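PDB 3MES: choline kinase from Cryptosporidium parvum, which probably transfers the gamma-phosphate of ATP to choline, and perhaps to ethanolamine, using magnesium. Local coordinates for residues I220-E231 with N396-K406. Numbering follows the deposited sequence.
Sequences IDKELYSKILEE and NTRFTHYLQKK
Tyr402 OH donates to Glu231 OE1 at 2.8 Å, coming in on the anti side of the carboxylate and 15° out of its plane. The bend in the glutamate at chi2 curls the carboxylate back against the edge of the tyrosine ring, the two planes 63° apart. Lys406 runs its CE past Glu231 OE1, with NZ 4.0 Å from that OE1, a long salt bridge. Glu231 OE2 takes Lys227 NZ, from its own helix, at 3.2 Å and a water that also accepts from Lys406 NZ, so two lysines probably favour the ionised carboxylate. This network closes one end of a helix pair in the largely helical C-terminal lobe of the kinase-like fold: the axes of 222-231 and of the 396-406 part of helix 391-411 cross at 55° and approach to 9.9 Å. Next along the interface, Ile228 lays CG1 over one face of the Phe399 ring, a CH-pi contact 3.9 Å from the centroid, while its CD1 reaches Tyr402 CD2. Leu224 is a knob in the hole formed by Asn396, Phe399, Thr400 and Leu403, its CD2 3.5 Å from Phe399 CB. Leu365 and Ile369 of helix 364-376 also touch Tyr402. At the far end Ile220 CD1 lies against Asn396 ND2, buried without a modelled partner.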
ATOM      1  N   ILE B 220      10.456  40.469  -9.528  1.00 40.52           N
ATOM      2  CA  ILE B 220       9.199  39.847  -9.125  1.00 40.41           C
ATOM      3  C   ILE B 220       7.991  40.707  -9.501  1.00 40.29           C
ATOM      4  O   ILE B 220       8.112  41.919  -9.674  1.00 40.29           O
ATOM      5  CB  ILE B 220       9.179  39.584  -7.605  1.00 40.42           C
ATOM      6  CG1 ILE B 220       7.984  38.703  -7.226  1.00 40.46           C
ATOM      7  CG2 ILE B 220       9.152  40.901  -6.837  1.00 40.45           C
ATOM      8  CD1 ILE B 220       6.645  39.319  -7.558  1.00 40.63           C
ATOM      9  N   ASP B 221       6.829  40.074  -9.634  1.00 40.14           N
ATOM     10  CA  ASP B 221       5.596  40.800  -9.921  1.00 39.93           C
ATOM     11  C   ASP B 221       5.115  41.531  -8.674  1.00 39.78           C
ATOM     12  O   ASP B 221       4.394  40.968  -7.851  1.00 39.79           O
ATOM     13  CB  ASP B 221       4.507  39.855 -10.428  1.00 39.98           C
ATOM     14  CG  ASP B 221       3.208  40.576 -10.737  1.00 39.93           C
ATOM     15  OD1 ASP B 221       2.212  39.899 -11.066  1.00 39.92           O
ATOM     16  OD2 ASP B 221       3.182  41.821 -10.650  1.00 40.11           O
ATOM     17  N   LYS B 222       5.519  42.789  -8.546  1.00 39.59           N
ATOM     18  CA  LYS B 222       5.245  43.570  -7.347  1.00 39.35           C
ATOM     19  C   LYS B 222       3.752  43.694  -7.050  1.00 39.09           C
ATOM     20  O   LYS B 222       3.356  43.851  -5.894  1.00 39.07           O
ATOM     21  CB  LYS B 222       5.874  44.957  -7.475  1.00 39.45           C
ATOM     22  CG  LYS B 222       7.319  44.925  -7.951  1.00 39.92           C
ATOM     23  CD  LYS B 222       7.913  46.324  -8.043  1.00 40.48           C
ATOM     24  CE  LYS B 222       8.007  46.977  -6.673  1.00 40.73           C
ATOM     25  NZ  LYS B 222       8.818  48.227  -6.711  1.00 41.25           N
ATOM     26  N   GLU B 223       2.930  43.624  -8.091  1.00 38.72           N
ATOM     27  CA  GLU B 223       1.487  43.780  -7.932  1.00 38.38           C
ATOM     28  C   GLU B 223       0.876  42.553  -7.256  1.00 37.98           C
ATOM     29  O   GLU B 223       0.090  42.674  -6.316  1.00 37.95           O
ATOM     30  CB  GLU B 223       0.821  44.022  -9.288  1.00 38.49           C
ATOM     31  CG  GLU B 223      -0.412  44.910  -9.224  1.00 38.89           C
ATOM     32  CD  GLU B 223      -0.067  46.362  -8.941  1.00 39.38           C
ATOM     33  OE1 GLU B 223       1.063  46.782  -9.273  1.00 39.38           O
ATOM     34  OE2 GLU B 223      -0.928  47.086  -8.393  1.00 39.74           O
ATOM     35  N   LEU B 224       1.245  41.375  -7.745  1.00 37.52           N
ATOM     36  CA  LEU B 224       0.784  40.118  -7.167  1.00 37.07           C
ATOM     37  C   LEU B 224       1.337  39.953  -5.756  1.00 36.77           C
ATOM     38  O   LEU B 224       0.589  39.781  -4.792  1.00 36.66           O
ATOM     39  CB  LEU B 224       1.226  38.946  -8.046  1.00 37.07           C
ATOM     40  CG  LEU B 224       0.717  37.547  -7.697  1.00 36.86           C
ATOM     41  CD1 LEU B 224      -0.801  37.528  -7.640  1.00 36.73           C
ATOM     42  CD2 LEU B 224       1.228  36.530  -8.705  1.00 36.72           C
ATOM     43  N   TYR B 225       2.660  40.011  -5.647  1.00 36.40           N
ATOM     44  CA  TYR B 225       3.345  39.889  -4.368  1.00 36.04           C
ATOM     45  C   TYR B 225       2.714  40.792  -3.317  1.00 35.79           C
ATOM     46  O   TYR B 225       2.538  40.396  -2.165  1.00 35.72           O
ATOM     47  CB  TYR B 225       4.825  40.231  -4.543  1.00 36.05           C
ATOM     48  CG  TYR B 225       5.593  40.391  -3.252  1.00 36.02           C
ATOM     49  CD1 TYR B 225       6.196  39.301  -2.641  1.00 36.11           C
ATOM     50  CD2 TYR B 225       5.730  41.636  -2.653  1.00 36.16           C
ATOM     51  CE1 TYR B 225       6.906  39.443  -1.465  1.00 36.41           C
ATOM     52  CE2 TYR B 225       6.439  41.789  -1.478  1.00 36.43           C
ATOM     53  CZ  TYR B 225       7.025  40.690  -0.887  1.00 36.48           C
ATOM     54  OH  TYR B 225       7.734  40.837   0.283  1.00 36.50           O
ATOM     55  N   SER B 226       2.372  42.008  -3.728  1.00 35.48           N
ATOM     56  CA  SER B 226       1.820  42.997  -2.816  1.00 35.18           C
ATOM     57  C   SER B 226       0.440  42.581  -2.315  1.00 34.99           C
ATOM     58  O   SER B 226       0.117  42.762  -1.140  1.00 34.94           O
ATOM     59  CB  SER B 226       1.749  44.362  -3.498  1.00 35.18           C
ATOM     60  OG  SER B 226       1.720  45.407  -2.543  1.00 35.21           O
ATOM     61  N   LYS B 227      -0.369  42.016  -3.207  1.00 34.75           N
ATOM     62  CA  LYS B 227      -1.710  41.570  -2.844  1.00 34.52           C
ATOM     63  C   LYS B 227      -1.658  40.384  -1.885  1.00 34.29           C
ATOM     64  O   LYS B 227      -2.526  40.225  -1.028  1.00 34.27           O
ATOM     65  CB  LYS B 227      -2.516  41.200  -4.092  1.00 34.59           C
ATOM     66  CG  LYS B 227      -3.994  40.951  -3.818  1.00 34.73           C
ATOM     67  CD  LYS B 227      -4.751  42.258  -3.641  1.00 34.97           C
ATOM     68  CE  LYS B 227      -6.005  42.067  -2.795  1.00 35.29           C
ATOM     69  NZ  LYS B 227      -6.833  40.919  -3.255  1.00 35.33           N
ATOM     70  N   ILE B 228      -0.634  39.551  -2.036  1.00 33.99           N
ATOM     71  CA  ILE B 228      -0.457  38.391  -1.171  1.00 33.67           C
ATOM     72  C   ILE B 228      -0.122  38.821   0.253  1.00 33.46           C
ATOM     73  O   ILE B 228      -0.562  38.196   1.219  1.00 33.41           O
ATOM     74  CB  ILE B 228       0.653  37.461  -1.697  1.00 33.71           C
ATOM     75  CG1 ILE B 228       0.244  36.854  -3.040  1.00 33.58           C
ATOM     76  CG2 ILE B 228       0.962  36.364  -0.684  1.00 33.66           C
ATOM     77  CD1 ILE B 228      -1.034  36.048  -2.981  1.00 33.57           C
ATOM     78  N   LEU B 229       0.659  39.890   0.374  1.00 33.25           N
ATOM     79  CA  LEU B 229       1.031  40.430   1.676  1.00 33.00           C
ATOM     80  C   LEU B 229      -0.191  40.923   2.440  1.00 32.90           C
ATOM     81  O   LEU B 229      -0.216  40.890   3.668  1.00 32.93           O
ATOM     82  CB  LEU B 229       2.041  41.567   1.518  1.00 32.98           C
ATOM     83  CG  LEU B 229       3.455  41.159   1.103  1.00 32.87           C
ATOM     84  CD1 LEU B 229       4.350  42.382   0.971  1.00 32.67           C
ATOM     85  CD2 LEU B 229       4.035  40.167   2.099  1.00 32.70           C
ATOM     86  N   GLU B 230      -1.200  41.383   1.708  1.00 32.81           N
ATOM     87  CA  GLU B 230      -2.439  41.843   2.321  1.00 32.66           C
ATOM     88  C   GLU B 230      -3.306  40.663   2.743  1.00 32.42           C
ATOM     89  O   GLU B 230      -3.922  40.680   3.809  1.00 32.43           O
ATOM     90  CB  GLU B 230      -3.216  42.739   1.356  1.00 32.81           C
ATOM     91  CG  GLU B 230      -2.454  43.968   0.892  1.00 33.26           C
ATOM     92  CD  GLU B 230      -3.304  44.880   0.029  1.00 33.99           C
ATOM     93  OE1 GLU B 230      -2.785  45.919  -0.432  1.00 34.44           O
ATOM     94  OE2 GLU B 230      -4.491  44.559  -0.190  1.00 34.51           O
ATOM     95  N   GLU B 231      -3.349  39.639   1.895  1.00 32.13           N
ATOM     96  CA  GLU B 231      -4.140  38.444   2.168  1.00 31.83           C
ATOM     97  C   GLU B 231      -3.666  37.747   3.437  1.00 31.60           C
ATOM     98  O   GLU B 231      -4.470  37.211   4.198  1.00 31.57           O
ATOM     99  CB  GLU B 231      -4.069  37.474   0.984  1.00 31.83           C
ATOM    100  CG  GLU B 231      -4.692  38.000  -0.297  1.00 31.94           C
ATOM    101  CD  GLU B 231      -6.206  37.901  -0.296  1.00 32.23           C
ATOM    102  OE1 GLU B 231      -6.740  36.897   0.224  1.00 32.24           O
ATOM    103  OE2 GLU B 231      -6.861  38.823  -0.825  1.00 32.18           O
ATOM    104  N   ASN B 396       5.405  33.367  -8.501  1.00 23.26           N
ATOM    105  CA  ASN B 396       4.330  34.037  -9.224  1.00 23.13           C
ATOM    106  C   ASN B 396       3.171  33.085  -9.478  1.00 22.98           C
ATOM    107  O   ASN B 396       2.005  33.466  -9.392  1.00 22.97           O
ATOM    108  CB  ASN B 396       4.840  34.574 -10.563  1.00 23.08           C
ATOM    109  CG  ASN B 396       5.661  35.837 -10.413  1.00 23.07           C
ATOM    110  OD1 ASN B 396       6.327  36.270 -11.353  1.00 23.14           O
ATOM    111  ND2 ASN B 396       5.613  36.439  -9.230  1.00 23.29           N
ATOM    112  N   THR B 397       3.506  31.839  -9.790  1.00 22.84           N
ATOM    113  CA  THR B 397       2.498  30.836 -10.098  1.00 22.67           C
ATOM    114  C   THR B 397       1.696  30.447  -8.858  1.00 22.57           C
ATOM    115  O   THR B 397       0.463  30.465  -8.879  1.00 22.51           O
ATOM    116  CB  THR B 397       3.129  29.589 -10.744  1.00 22.62           C
ATOM    117  OG1 THR B 397       3.874  29.983 -11.902  1.00 22.60           O
ATOM    118  CG2 THR B 397       2.054  28.596 -11.158  1.00 22.52           C
ATOM    119  N   ARG B 398       2.393  30.106  -7.778  1.00 22.37           N
ATOM    120  CA  ARG B 398       1.716  29.732  -6.539  1.00 22.21           C
ATOM    121  C   ARG B 398       0.804  30.859  -6.058  1.00 22.23           C
ATOM    122  O   ARG B 398      -0.319  30.610  -5.613  1.00 22.12           O
ATOM    123  CB  ARG B 398       2.719  29.353  -5.446  1.00 22.04           C
ATOM    124  CG  ARG B 398       3.646  28.200  -5.804  1.00 21.66           C
ATOM    125  CD  ARG B 398       2.889  26.997  -6.359  1.00 20.94           C
ATOM    126  NE  ARG B 398       1.833  26.521  -5.467  1.00 20.46           N
ATOM    127  CZ  ARG B 398       1.984  25.550  -4.570  1.00 20.70           C
ATOM    128  NH1 ARG B 398       3.156  24.947  -4.425  1.00 20.08           N
ATOM    129  NH2 ARG B 398       0.958  25.186  -3.811  1.00 20.93           N
ATOM    130  N   PHE B 399       1.290  32.094  -6.150  1.00 22.23           N
ATOM    131  CA  PHE B 399       0.489  33.251  -5.763  1.00 22.34           C
ATOM    132  C   PHE B 399      -0.731  33.374  -6.670  1.00 22.43           C
ATOM    133  O   PHE B 399      -1.859  33.470  -6.196  1.00 22.41           O
ATOM    134  CB  PHE B 399       1.313  34.543  -5.805  1.00 22.34           C
ATOM    135  CG  PHE B 399       2.397  34.610  -4.763  1.00 22.18           C
ATOM    136  CD1 PHE B 399       2.302  33.871  -3.594  1.00 22.15           C
ATOM    137  CD2 PHE B 399       3.498  35.429  -4.942  1.00 21.89           C
ATOM    138  CE1 PHE B 399       3.294  33.935  -2.634  1.00 22.17           C
ATOM    139  CE2 PHE B 399       4.491  35.500  -3.986  1.00 22.28           C
ATOM    140  CZ  PHE B 399       4.388  34.751  -2.827  1.00 22.27           C
ATOM    141  N   THR B 400      -0.495  33.369  -7.976  1.00 22.63           N
ATOM    142  CA  THR B 400      -1.581  33.382  -8.945  1.00 22.77           C
ATOM    143  C   THR B 400      -2.641  32.357  -8.555  1.00 22.78           C
ATOM    144  O   THR B 400      -3.827  32.675  -8.475  1.00 22.88           O
ATOM    145  CB  THR B 400      -1.072  33.066 -10.367  1.00 22.83           C
ATOM    146  OG1 THR B 400      -0.174  34.097 -10.799  1.00 23.01           O
ATOM    147  CG2 THR B 400      -2.232  32.971 -11.346  1.00 22.85           C
ATOM    148  N   HIS B 401      -2.204  31.128  -8.302  1.00 22.80           N
ATOM    149  CA  HIS B 401      -3.127  30.040  -7.997  1.00 22.78           C
ATOM    150  C   HIS B 401      -3.852  30.236  -6.670  1.00 22.84           C
ATOM    151  O   HIS B 401      -4.971  29.752  -6.494  1.00 22.83           O
ATOM    152  CB  HIS B 401      -2.411  28.686  -8.027  1.00 22.80           C
ATOM    153  CG  HIS B 401      -2.057  28.223  -9.406  1.00 22.80           C
ATOM    154  ND1 HIS B 401      -1.043  27.322  -9.653  1.00 23.00           N
ATOM    155  CD2 HIS B 401      -2.576  28.544 -10.615  1.00 22.90           C
ATOM    156  CE1 HIS B 401      -0.958  27.103 -10.953  1.00 22.88           C
ATOM    157  NE2 HIS B 401      -1.876  27.834 -11.559  1.00 23.07           N
ATOM    158  N   TYR B 402      -3.218  30.944  -5.739  1.00 22.88           N
ATOM    159  CA  TYR B 402      -3.875  31.287  -4.483  1.00 22.83           C
ATOM    160  C   TYR B 402      -5.112  32.137  -4.747  1.00 22.84           C
ATOM    161  O   TYR B 402      -6.199  31.839  -4.257  1.00 22.77           O
ATOM    162  CB  TYR B 402      -2.932  32.047  -3.551  1.00 22.84           C
ATOM    163  CG  TYR B 402      -3.659  32.678  -2.389  1.00 22.80           C
ATOM    164  CD1 TYR B 402      -3.874  31.971  -1.215  1.00 22.97           C
ATOM    165  CD2 TYR B 402      -4.157  33.973  -2.474  1.00 23.16           C
ATOM    166  CE1 TYR B 402      -4.549  32.538  -0.152  1.00 23.13           C
ATOM    167  CE2 TYR B 402      -4.835  34.548  -1.417  1.00 23.08           C
ATOM    168  CZ  TYR B 402      -5.027  33.823  -0.258  1.00 23.11           C
ATOM    169  OH  TYR B 402      -5.700  34.384   0.800  1.00 23.54           O
ATOM    170  N   LEU B 403      -4.929  33.205  -5.515  1.00 22.90           N
ATOM    171  CA  LEU B 403      -6.027  34.090  -5.881  1.00 23.03           C
ATOM    172  C   LEU B 403      -7.146  33.308  -6.545  1.00 23.13           C
ATOM    173  O   LEU B 403      -8.310  33.416  -6.160  1.00 23.18           O
ATOM    174  CB  LEU B 403      -5.528  35.190  -6.820  1.00 22.96           C
ATOM    175  CG  LEU B 403      -5.141  36.529  -6.184  1.00 22.79           C
ATOM    176  CD1 LEU B 403      -4.908  36.397  -4.688  1.00 22.29           C
ATOM    177  CD2 LEU B 403      -3.927  37.126  -6.886  1.00 22.18           C
ATOM    178  N   GLN B 404      -6.778  32.512  -7.545  1.00 23.35           N
ATOM    179  CA  GLN B 404      -7.740  31.720  -8.301  1.00 23.45           C
ATOM    180  C   GLN B 404      -8.500  30.744  -7.407  1.00 23.48           C
ATOM    181  O   GLN B 404      -9.732  30.707  -7.421  1.00 23.54           O
ATOM    182  CB  GLN B 404      -7.030  30.968  -9.429  1.00 23.46           C
ATOM    183  CG  GLN B 404      -7.960  30.209 -10.353  1.00 23.65           C
ATOM    184  CD  GLN B 404      -7.233  29.596 -11.533  1.00 24.33           C
ATOM    185  OE1 GLN B 404      -6.085  29.939 -11.819  1.00 24.64           O
ATOM    186  NE2 GLN B 404      -7.901  28.683 -12.228  1.00 24.83           N
ATOM    187  N   LYS B 405      -7.764  29.960  -6.627  1.00 23.53           N
ATOM    188  CA  LYS B 405      -8.375  28.978  -5.734  1.00 23.60           C
ATOM    189  C   LYS B 405      -9.328  29.634  -4.734  1.00 23.80           C
ATOM    190  O   LYS B 405     -10.407  29.111  -4.459  1.00 23.74           O
ATOM    191  CB  LYS B 405      -7.298  28.176  -4.998  1.00 23.49           C
ATOM    192  CG  LYS B 405      -7.823  26.958  -4.252  1.00 23.28           C
ATOM    193  CD  LYS B 405      -8.373  25.898  -5.201  1.00 22.41           C
ATOM    194  CE  LYS B 405      -8.794  24.649  -4.435  1.00 22.50           C
ATOM    195  NZ  LYS B 405      -9.355  23.582  -5.312  1.00 22.52           N
ATOM    196  N   LYS B 406      -8.926  30.782  -4.193  1.00 23.96           N
ATOM    197  CA  LYS B 406      -9.762  31.505  -3.243  1.00 24.31           C
ATOM    198  C   LYS B 406     -11.095  31.921  -3.868  1.00 24.53           C
ATOM    199  O   LYS B 406     -12.138  31.854  -3.219  1.00 24.49           O
ATOM    200  CB  LYS B 406      -9.023  32.727  -2.692  1.00 24.37           C
ATOM    201  CG  LYS B 406      -9.800  33.515  -1.648  1.00 24.62           C
ATOM    202  CD  LYS B 406      -8.915  34.561  -0.987  1.00 25.22           C
ATOM    203  CE  LYS B 406      -9.636  35.273   0.148  1.00 25.78           C
ATOM    204  NZ  LYS B 406     -10.637  36.260  -0.348  1.00 26.13           N
TER
HETATM  205  O   HOH W   1      -9.214  38.857  -1.771  1.00 35.89           O